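Local coordinates for pollen-specific leucine-rich repeat extensin-like protein 1 (Arabidopsis thaliana, PDB 6TME) that probably binds secreted RALF-family signalling peptides in the cell wall of pollen tubes through its leucine-rich-repeat domain, at residues K134-S137 and K138-L141; F121-S125 and N126-G130; P182-D186 and K187-A191. One frame throughout, in Å; residues are numbered along the deposited sequence.

Overall arrangement
The three contacts illustrate how a leucine-rich-repeat solenoid changes its chemistry along a coil. Contact 2 is buried: an asparagine amide and an aromatic ring hold the bend between strands 120-122 and 127-130. Contacts 1 and 3 are only partly buried and resemble each other, each running from a short 3-10 segment into an inverse gamma turn on the way to an inner strand, 144-146 or 191-193. There, backbone bonds shape the turn and leucine or isoleucine side chains are buried, while the lysines lie nearer the surface. Trp163 relates these two, giving its indole N-H to Leu136 in contact 1 and its carbonyl to Lys187 in contact 3. Their centres are about 17 Å apart.

Contact 1. Residues K134-S137 and K138-L141. With EDO (1,2-ethanediol), chain T.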
ATOM      1  N   LYS A 134       6.544  19.177  10.250  1.00 22.65           N
ATOM      2  CA  LYS A 134       6.579  18.530  11.562  1.00 28.54           C
ATOM      3  C   LYS A 134       5.415  18.971  12.449  1.00 34.34           C
ATOM      4  O   LYS A 134       4.962  18.209  13.311  1.00 35.67           O
ATOM      5  CB  LYS A 134       7.910  18.833  12.255  1.00 25.71           C
ATOM      6  N   SER A 135       4.920  20.196  12.265  1.00 33.82           N
ATOM      7  CA  SER A 135       3.826  20.667  13.101  1.00 38.18           C
ATOM      8  C   SER A 135       2.588  19.775  13.010  1.00 34.13           C
ATOM      9  O   SER A 135       1.727  19.850  13.894  1.00 29.85           O
ATOM     10  CB  SER A 135       3.474  22.105  12.720  1.00 40.75           C
ATOM     11  OG  SER A 135       3.044  22.177  11.372  1.00 43.63           O
ATOM     12  N   LEU A 136       2.480  18.916  11.987  1.00 25.02           N
ATOM     13  CA  LEU A 136       1.310  18.046  11.883  1.00 23.21           C
ATOM     14  C   LEU A 136       1.218  17.039  13.019  1.00 23.09           C
ATOM     15  O   LEU A 136       0.172  16.397  13.173  1.00 32.50           O
ATOM     16  CB  LEU A 136       1.289  17.314  10.543  1.00 22.75           C
ATOM     17  CG  LEU A 136       1.004  18.204   9.335  1.00 29.10           C
ATOM     18  CD1 LEU A 136       0.541  17.326   8.181  1.00 34.55           C
ATOM     19  CD2 LEU A 136      -0.017  19.316   9.660  1.00 27.16           C
ATOM     20  N   SER A 137       2.257  16.917  13.842  1.00 25.73           N
ATOM     21  CA  SER A 137       2.157  16.084  15.034  1.00 30.17           C
ATOM     22  C   SER A 137       1.076  16.586  15.982  1.00 40.28           C
ATOM     23  O   SER A 137       0.615  15.826  16.847  1.00 39.06           O
ATOM     24  CB  SER A 137       3.500  16.051  15.756  1.00 30.79           C
ATOM     25  OG  SER A 137       3.870  17.362  16.160  1.00 31.64           O
ATOM     26  N   LYS A 138       0.674  17.859  15.856  1.00 30.47           N
ATOM     27  CA  LYS A 138      -0.390  18.377  16.703  1.00 32.87           C
ATOM     28  C   LYS A 138      -1.768  17.904  16.261  1.00 37.90           C
ATOM     29  O   LYS A 138      -2.723  18.056  17.026  1.00 40.91           O
ATOM     30  CB  LYS A 138      -0.313  19.917  16.755  1.00 34.18           C
ATOM     31  CG  LYS A 138       1.023  20.405  17.322  1.00 31.73           C
ATOM     32  CD  LYS A 138       1.198  21.903  17.263  1.00 38.54           C
ATOM     33  CE  LYS A 138       1.141  22.434  15.848  1.00 53.82           C
ATOM     34  NZ  LYS A 138       1.787  23.795  15.742  1.00 63.06           N
ATOM     35  N   LEU A 139      -1.885  17.284  15.080  1.00 30.86           N
ATOM     36  CA  LEU A 139      -3.149  16.705  14.612  1.00 23.68           C
ATOM     37  C   LEU A 139      -3.309  15.321  15.240  1.00 29.01           C
ATOM     38  O   LEU A 139      -3.177  14.274  14.598  1.00 31.75           O
ATOM     39  CB  LEU A 139      -3.196  16.644  13.090  1.00 24.45           C
ATOM     40  CG  LEU A 139      -3.647  17.929  12.386  1.00 33.10           C
ATOM     41  CD1 LEU A 139      -2.829  19.160  12.812  1.00 31.05           C
ATOM     42  CD2 LEU A 139      -3.598  17.775  10.886  1.00 29.48           C
ATOM     43  N   THR A 140      -3.607  15.335  16.537  1.00 26.39           N
ATOM     44  CA  THR A 140      -3.554  14.115  17.326  1.00 27.70           C
ATOM     45  C   THR A 140      -4.696  13.158  17.030  1.00 32.05           C
ATOM     46  O   THR A 140      -4.645  12.009  17.475  1.00 27.34           O
ATOM     47  CB  THR A 140      -3.540  14.476  18.807  1.00 31.02           C
ATOM     48  OG1 THR A 140      -4.815  15.028  19.172  1.00 36.79           O
ATOM     49  CG2 THR A 140      -2.431  15.516  19.069  1.00 30.43           C
ATOM     50  N   LEU A 141      -5.723  13.596  16.315  1.00 23.76           N
ATOM     51  CA  LEU A 141      -6.815  12.713  15.940  1.00 23.18           C
ATOM     52  C   LEU A 141      -6.602  12.081  14.567  1.00 22.62           C
ATOM     53  O   LEU A 141      -7.478  11.342  14.094  1.00 27.19           O
ATOM     54  CB  LEU A 141      -8.142  13.492  15.951  1.00 29.67           C
ATOM     55  CG  LEU A 141      -8.444  14.315  17.195  1.00 34.67           C
ATOM     56  CD1 LEU A 141      -9.841  14.925  17.095  1.00 39.51           C
ATOM     57  CD2 LEU A 141      -8.291  13.446  18.467  1.00 22.66           C
TER
HETATM   58  C1  EDO T 514     -10.223   9.331  17.293  1.00 39.88           C
HETATM   59  O1  EDO T 514     -11.363   8.636  16.775  1.00 52.40           O
HETATM   60  C2  EDO T 514      -9.746  10.341  16.259  1.00 41.53           C
HETATM   61  O2  EDO T 514      -9.472   9.691  15.015  1.00 38.60           O
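Ser135 and Lys138 meet first through the backbone, where the 3-10 segment that starts at Lys134 makes its next turn. The amide N of Lys138 bonds to Ser135 O at 3.0 Å and nearly straight (N-H...O 171°). One residue on, Leu139 N reaches Leu136 O at 2.9 Å, again three residues back. After this the winding stops: Leu139 is the centre of an inverse gamma turn, closed by a weak bond from Thr140 N to Lys138 O, and the chain leaves toward strand 144-146. Leu136 O has a second donor, the indole NE1 of Trp163.

The side chains sort themselves by the two sides of this turn. Lys138 bends at its third torsion (chi3 -60°), and the bend folds the aliphatic chain back over the turn instead of letting it run straight out. Its CE comes 3.3 Å from Ser135 O, the same oxygen that its own amide holds, and NZ lies 3.9 Å from Ser135 CB. Ser135 OG is not engaged by the lysine; it bonds to Pro110 O in another loop. On the buried side Leu136 and Leu139 lie alongside each other, pointing the same way, with the two CD2 methyls 4.1 Å apart. Leu136 also packs on Leu112 and Val159. Beyond the turn, Leu141 O accepts a 2.7 Å hydrogen bond from O2 of 1,2-ethanediol, probably a crystallisation additive.

Such a turn separates its chemistry by depth. Apolar leucines face the interior of the leucine-rich-repeat domain, and the lysine contributes mainly methylene contact on the exposed side. Lys138 NZ stands beyond hydrogen-bonding distance of Ser135 O, so any attraction of its charge to that carbonyl is probably slight, and the backbone bonds set the shape.

Contact 2. Residues F121-S125 and N126-G130; sequences FHVNS and NRFCG
Asn126 sets its CG beside its own backbone N (chi1 -78°) and turns the amide across that bond (chi2 -85°), which sends ND2 back to the carbonyl of Val123. In this leucine-rich-repeat fold the asparagine sits at the bend between strand 120-122 and strand 127-130, its side chain bonding to backbone groups as in other such repeats. The bond from ND2 to Val123 O is 3.1 Å and almost straight, with the oxygen in the plane of the Asn126 amide, although the donor stands well above the carbonyl plane of Val123. Val123 O takes a second bond, from Asn150 ND2. The same amide faces the preceding coil: ND2 also bonds to Leu99 O, while OD1 accepts the backbone N of Ile104. With an alanine here the amide is gone, which would probably leave Ile104 N without this acceptor and Leu99 O without this donor, while Val123 O would keep Asn150 ND2. Beside this bond, Val123 and Phe128 cross at about a right angle, and Phe128 in turn packs on Phe152. Within the bend, Ser125 OG donates to Asn124 OD1 at 2.5 Å. In the apolar pair, Phe128 CE2 lies 4.0 Å from Val123 CB, approached obliquely.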
ATOM      1  N   PHE A 121      -7.548  13.323   6.144  1.00 27.35           N
ATOM      2  CA  PHE A 121      -6.777  14.207   5.272  1.00 23.55           C
ATOM      3  C   PHE A 121      -6.519  13.472   3.954  1.00 29.89           C
ATOM      4  O   PHE A 121      -5.656  12.581   3.882  1.00 28.20           O
ATOM      5  CB  PHE A 121      -5.493  14.632   5.972  1.00 23.06           C
ATOM      6  CG  PHE A 121      -4.737  15.707   5.256  1.00 27.18           C
ATOM      7  CD1 PHE A 121      -5.042  17.051   5.463  1.00 29.81           C
ATOM      8  CD2 PHE A 121      -3.719  15.381   4.379  1.00 19.24           C
ATOM      9  CE1 PHE A 121      -4.340  18.052   4.804  1.00 22.71           C
ATOM     10  CE2 PHE A 121      -2.999  16.375   3.729  1.00 25.68           C
ATOM     11  CZ  PHE A 121      -3.328  17.720   3.935  1.00 23.69           C
ATOM     12  N   HIS A 122      -7.297  13.816   2.921  1.00 24.72           N
ATOM     13  CA  HIS A 122      -7.195  13.193   1.600  1.00 24.75           C
ATOM     14  C   HIS A 122      -6.741  14.247   0.595  1.00 24.67           C
ATOM     15  O   HIS A 122      -7.494  15.180   0.301  1.00 40.56           O
ATOM     16  CB  HIS A 122      -8.537  12.596   1.162  1.00 22.26           C
ATOM     17  CG  HIS A 122      -9.073  11.537   2.080  1.00 26.33           C
ATOM     18  ND1 HIS A 122     -10.364  11.058   1.984  1.00 27.22           N
ATOM     19  CD2 HIS A 122      -8.500  10.866   3.110  1.00 28.65           C
ATOM     20  CE1 HIS A 122     -10.567  10.150   2.924  1.00 30.15           C
ATOM     21  NE2 HIS A 122      -9.455  10.022   3.626  1.00 30.80           N
ATOM     22  N   VAL A 123      -5.520  14.115   0.067  1.00 24.11           N
ATOM     23  CA  VAL A 123      -5.065  15.007  -1.003  1.00 27.02           C
ATOM     24  C   VAL A 123      -4.453  14.207  -2.151  1.00 20.76           C
ATOM     25  O   VAL A 123      -3.501  14.659  -2.793  1.00 26.96           O
ATOM     26  CB  VAL A 123      -4.088  16.098  -0.491  1.00 25.54           C
ATOM     27  CG1 VAL A 123      -4.843  17.120   0.440  1.00 22.13           C
ATOM     28  CG2 VAL A 123      -2.907  15.506   0.236  1.00 17.73           C
ATOM     29  N   ASN A 124      -5.040  13.048  -2.461  1.00 26.95           N
ATOM     30  CA  ASN A 124      -4.581  12.251  -3.593  1.00 21.86           C
ATOM     31  C   ASN A 124      -4.608  13.042  -4.892  1.00 22.52           C
ATOM     32  O   ASN A 124      -5.562  13.775  -5.178  1.00 27.99           O
ATOM     33  CB  ASN A 124      -5.424  10.995  -3.779  1.00 21.17           C
ATOM     34  CG  ASN A 124      -5.114  10.281  -5.126  1.00 25.13           C
ATOM     35  OD1 ASN A 124      -5.655  10.636  -6.162  1.00 24.42           O
ATOM     36  ND2 ASN A 124      -4.202   9.317  -5.101  1.00 13.06           N
ATOM     37  N   SER A 125      -3.554  12.856  -5.692  1.00 21.26           N
ATOM     38  CA  SER A 125      -3.444  13.422  -7.040  1.00 22.37           C
ATOM     39  C   SER A 125      -3.525  14.946  -7.014  1.00 26.34           C
ATOM     40  O   SER A 125      -4.356  15.567  -7.677  1.00 34.08           O
ATOM     41  CB  SER A 125      -4.506  12.836  -7.980  1.00 17.79           C
ATOM     42  OG  SER A 125      -4.331  11.426  -8.136  1.00 18.73           O
ATOM     43  N   ASN A 126      -2.652  15.545  -6.213  1.00 20.06           N
ATOM     44  CA  ASN A 126      -2.362  16.970  -6.300  1.00 26.54           C
ATOM     45  C   ASN A 126      -0.892  17.122  -6.661  1.00 30.49           C
ATOM     46  O   ASN A 126      -0.193  16.142  -6.925  1.00 25.16           O
ATOM     47  CB  ASN A 126      -2.714  17.688  -4.998  1.00 18.78           C
ATOM     48  CG  ASN A 126      -4.208  17.939  -4.869  1.00 23.44           C
ATOM     49  OD1 ASN A 126      -4.733  18.942  -5.382  1.00 24.71           O
ATOM     50  ND2 ASN A 126      -4.906  17.018  -4.221  1.00 18.81           N
ATOM     51  N   ARG A 127      -0.413  18.355  -6.671  1.00 28.13           N
ATOM     52  CA  ARG A 127       1.010  18.558  -6.899  1.00 20.31           C
ATOM     53  C   ARG A 127       1.619  19.252  -5.697  1.00 26.32           C
ATOM     54  O   ARG A 127       2.316  20.265  -5.834  1.00 24.62           O
ATOM     55  CB  ARG A 127       1.237  19.351  -8.183  1.00 14.73           C
ATOM     56  CG  ARG A 127       0.934  18.529  -9.437  1.00 22.80           C
ATOM     57  CD  ARG A 127       0.825  19.406 -10.666  1.00 27.80           C
ATOM     58  NE  ARG A 127      -0.192  20.430 -10.450  1.00 32.86           N
ATOM     59  CZ  ARG A 127      -0.323  21.509 -11.206  1.00 31.38           C
ATOM     60  NH1 ARG A 127       0.515  21.692 -12.215  1.00 37.02           N
ATOM     61  NH2 ARG A 127      -1.276  22.404 -10.942  1.00 28.74           N
ATOM     62  N   PHE A 128       1.331  18.729  -4.511  1.00 28.57           N
ATOM     63  CA  PHE A 128       1.887  19.296  -3.296  1.00 25.78           C
ATOM     64  C   PHE A 128       3.340  18.870  -3.168  1.00 27.65           C
ATOM     65  O   PHE A 128       3.671  17.685  -3.266  1.00 26.97           O
ATOM     66  CB  PHE A 128       1.063  18.891  -2.073  1.00 20.69           C
ATOM     67  CG  PHE A 128      -0.257  19.627  -1.974  1.00 27.98           C
ATOM     68  CD1 PHE A 128      -0.286  21.023  -1.917  1.00 28.03           C
ATOM     69  CD2 PHE A 128      -1.474  18.928  -1.982  1.00 28.43           C
ATOM     70  CE1 PHE A 128      -1.512  21.723  -1.858  1.00 24.14           C
ATOM     71  CE2 PHE A 128      -2.695  19.607  -1.906  1.00 31.12           C
ATOM     72  CZ  PHE A 128      -2.716  21.015  -1.847  1.00 23.97           C
ATOM     73  N   CYS A 129       4.207  19.840  -2.949  1.00 20.71           N
ATOM     74  CA  CYS A 129       5.627  19.610  -3.078  1.00 21.63           C
ATOM     75  C   CYS A 129       6.327  19.845  -1.748  1.00 21.47           C
ATOM     76  O   CYS A 129       5.832  20.549  -0.864  1.00 25.41           O
ATOM     77  CB  CYS A 129       6.200  20.518  -4.170  1.00 22.02           C
ATOM     78  N   GLY A 130       7.501  19.249  -1.617  1.00 24.78           N
ATOM     79  CA  GLY A 130       8.310  19.491  -0.445  1.00 25.22           C
ATOM     80  C   GLY A 130       8.130  18.413   0.593  1.00 24.24           C
ATOM     81  O   GLY A 130       8.043  17.236   0.247  1.00 27.46           O
TER

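Contact 3. Residues P182-D186 and K187-A191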
ATOM      1  N   PRO A 182      11.809   1.320  10.937  1.00 40.15           N
ATOM      2  CA  PRO A 182      11.229   0.035  11.373  1.00 36.18           C
ATOM      3  C   PRO A 182      10.052   0.210  12.311  1.00 33.78           C
ATOM      4  O   PRO A 182       9.109  -0.586  12.279  1.00 33.58           O
ATOM      5  CB  PRO A 182      12.405  -0.685  12.061  1.00 40.09           C
ATOM      6  CG  PRO A 182      13.660   0.001  11.542  1.00 40.51           C
ATOM      7  CD  PRO A 182      13.244   1.442  11.258  1.00 34.10           C
ATOM      8  N   GLU A 183      10.052   1.255  13.130  1.00 34.12           N
ATOM      9  CA  GLU A 183       8.959   1.419  14.077  1.00 31.08           C
ATOM     10  C   GLU A 183       7.603   1.619  13.399  1.00 27.97           C
ATOM     11  O   GLU A 183       6.582   1.509  14.081  1.00 30.39           O
ATOM     12  CB  GLU A 183       9.273   2.585  15.028  1.00 38.11           C
ATOM     13  CG  GLU A 183       9.598   3.919  14.359  1.00 47.06           C
ATOM     14  CD  GLU A 183      11.093   4.123  14.093  1.00 54.91           C
ATOM     15  OE1 GLU A 183      11.817   3.120  13.920  1.00 48.92           O
ATOM     16  OE2 GLU A 183      11.544   5.294  14.062  1.00 55.39           O
ATOM     17  N   ILE A 184       7.559   1.879  12.081  1.00 27.94           N
ATOM     18  CA  ILE A 184       6.278   2.052  11.391  1.00 28.76           C
ATOM     19  C   ILE A 184       5.394   0.819  11.549  1.00 34.47           C
ATOM     20  O   ILE A 184       4.165   0.937  11.610  1.00 36.64           O
ATOM     21  CB  ILE A 184       6.485   2.393   9.896  1.00 34.05           C
ATOM     22  CG1 ILE A 184       5.171   2.835   9.252  1.00 38.50           C
ATOM     23  CG2 ILE A 184       6.914   1.168   9.121  1.00 40.84           C
ATOM     24  CD1 ILE A 184       4.651   4.157   9.744  1.00 42.14           C
ATOM     25  N   PHE A 185       5.988  -0.377  11.633  1.00 33.37           N
ATOM     26  CA  PHE A 185       5.187  -1.586  11.800  1.00 35.25           C
ATOM     27  C   PHE A 185       4.754  -1.819  13.243  1.00 35.75           C
ATOM     28  O   PHE A 185       3.973  -2.750  13.492  1.00 34.25           O
ATOM     29  CB  PHE A 185       5.950  -2.797  11.224  1.00 32.88           C
ATOM     30  CG  PHE A 185       6.148  -2.694   9.741  1.00 29.16           C
ATOM     31  CD1 PHE A 185       5.058  -2.760   8.885  1.00 28.25           C
ATOM     32  CD2 PHE A 185       7.395  -2.429   9.207  1.00 31.58           C
ATOM     33  CE1 PHE A 185       5.208  -2.607   7.514  1.00 26.02           C
ATOM     34  CE2 PHE A 185       7.552  -2.276   7.841  1.00 36.73           C
ATOM     35  CZ  PHE A 185       6.449  -2.367   6.994  1.00 35.52           C
ATOM     36  N   ASP A 186       5.212  -0.981  14.189  1.00 34.17           N
ATOM     37  CA  ASP A 186       4.719  -1.023  15.567  1.00 37.01           C
ATOM     38  C   ASP A 186       3.395  -0.277  15.735  1.00 37.08           C
ATOM     39  O   ASP A 186       2.635  -0.596  16.654  1.00 36.33           O
ATOM     40  CB  ASP A 186       5.741  -0.419  16.540  1.00 41.17           C
ATOM     41  CG  ASP A 186       7.108  -1.078  16.460  1.00 50.53           C
ATOM     42  OD1 ASP A 186       7.180  -2.320  16.340  1.00 51.50           O
ATOM     43  OD2 ASP A 186       8.117  -0.337  16.508  1.00 55.12           O
ATOM     44  N   LYS A 187       3.115   0.734  14.908  1.00 28.38           N
ATOM     45  CA  LYS A 187       1.795   1.363  14.943  1.00 34.81           C
ATOM     46  C   LYS A 187       0.724   0.342  14.565  1.00 43.37           C
ATOM     47  O   LYS A 187       0.993  -0.633  13.855  1.00 48.98           O
ATOM     48  CB  LYS A 187       1.732   2.547  13.977  1.00 36.11           C
ATOM     49  CG  LYS A 187       2.916   3.502  14.007  1.00 34.03           C
ATOM     50  CD  LYS A 187       2.793   4.478  15.151  1.00 36.95           C
ATOM     51  CE  LYS A 187       1.692   5.505  14.905  1.00 30.12           C
ATOM     52  NZ  LYS A 187       1.173   6.012  16.198  1.00 35.34           N
ATOM     53  N   ASP A 188      -0.509   0.562  15.025  1.00 40.70           N
ATOM     54  CA  ASP A 188      -1.584  -0.355  14.631  1.00 46.78           C
ATOM     55  C   ASP A 188      -2.278   0.126  13.346  1.00 33.41           C
ATOM     56  O   ASP A 188      -3.465   0.388  13.280  1.00 37.94           O
ATOM     57  CB  ASP A 188      -2.554  -0.592  15.790  1.00 66.81           C
ATOM     58  CG  ASP A 188      -3.390   0.632  16.172  1.00 90.85           C
ATOM     59  OD1 ASP A 188      -4.116   0.521  17.186  1.00 96.91           O
ATOM     60  OD2 ASP A 188      -3.339   1.689  15.502  1.00 99.45           O
ATOM     61  N   LEU A 189      -1.479   0.230  12.295  1.00 31.92           N
ATOM     62  CA  LEU A 189      -2.006   0.574  10.985  1.00 34.10           C
ATOM     63  C   LEU A 189      -2.784  -0.602  10.407  1.00 32.66           C
ATOM     64  O   LEU A 189      -2.417  -1.769  10.588  1.00 35.47           O
ATOM     65  CB  LEU A 189      -0.861   0.973  10.043  1.00 31.11           C
ATOM     66  CG  LEU A 189      -0.301   2.371  10.316  1.00 31.11           C
ATOM     67  CD1 LEU A 189       1.046   2.526   9.670  1.00 32.41           C
ATOM     68  CD2 LEU A 189      -1.256   3.394   9.746  1.00 33.68           C
ATOM     69  N   ASP A 190      -3.894  -0.292   9.748  1.00 24.70           N
ATOM     70  CA  ASP A 190      -4.604  -1.285   8.957  1.00 23.29           C
ATOM     71  C   ASP A 190      -4.076  -1.344   7.532  1.00 24.31           C
ATOM     72  O   ASP A 190      -4.166  -2.389   6.887  1.00 30.87           O
ATOM     73  CB  ASP A 190      -6.109  -0.970   8.954  1.00 23.52           C
ATOM     74  CG  ASP A 190      -6.879  -1.734   7.872  1.00 34.50           C
ATOM     75  OD1 ASP A 190      -6.968  -2.986   7.951  1.00 34.59           O
ATOM     76  OD2 ASP A 190      -7.405  -1.077   6.942  1.00 30.65           O
ATOM     77  N   ALA A 191      -3.502  -0.252   7.039  1.00 22.88           N
ATOM     78  CA  ALA A 191      -3.123  -0.162   5.636  1.00 31.84           C
ATOM     79  C   ALA A 191      -1.893   0.724   5.518  1.00 34.55           C
ATOM     80  O   ALA A 191      -1.878   1.840   6.049  1.00 28.88           O
ATOM     81  CB  ALA A 191      -4.264   0.403   4.783  1.00 32.32           C
TER
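The outer loop of a leucine-rich-repeat coil, where a short 3-10 segment hands the chain on to the next inner strand, brings Ile184 against Leu189 and Lys187. Residues 182-185 wind as a 3-10 turn, with Phe185 N bonded to Pro182 O and Asp186 N to Glu183 O. At its end the winding slackens: Lys187 N reaches Ile184 O only weakly, at 3.5 Å and with a bent N-H...O angle of 135°. Asp188 then centres an inverse gamma turn, in which Leu189 N bonds weakly to Lys187 O at 3.0 Å, and the chain heads for strand 191-193.

The apolar heart of the contact is a meeting of methyls. Ile184 carries CG1 opposite its backbone N (chi1 -169°), so that although its CB starts away from the second segment, CD1 swings round to lie 4.0 Å from Leu189 CD1. The two side chains meet at a slant, and both also rest on Leu169 of an inner strand, Ile184 packing further on Phe156 and Leu161. The other branch of Ile184 serves Phe185: CG2 sits 3.6 Å above the plane of the ring, over one face but toward its rim.

Lys187 follows a different course. Bends at its second and third torsions lead its end away, yet its CG stays 3.7 Å from Ile184 O. Its ammonium group finds its main partner in Trp163 O, with Leu161 O as a weak second, so the charge is tied to carbonyls of a neighbouring loop.

An isoleucine dipping inward from a 3-10 turn, followed by a leucine that leads into the next parallel strand, is the outer-to-inner return of a plant-type leucine-rich-repeat solenoid.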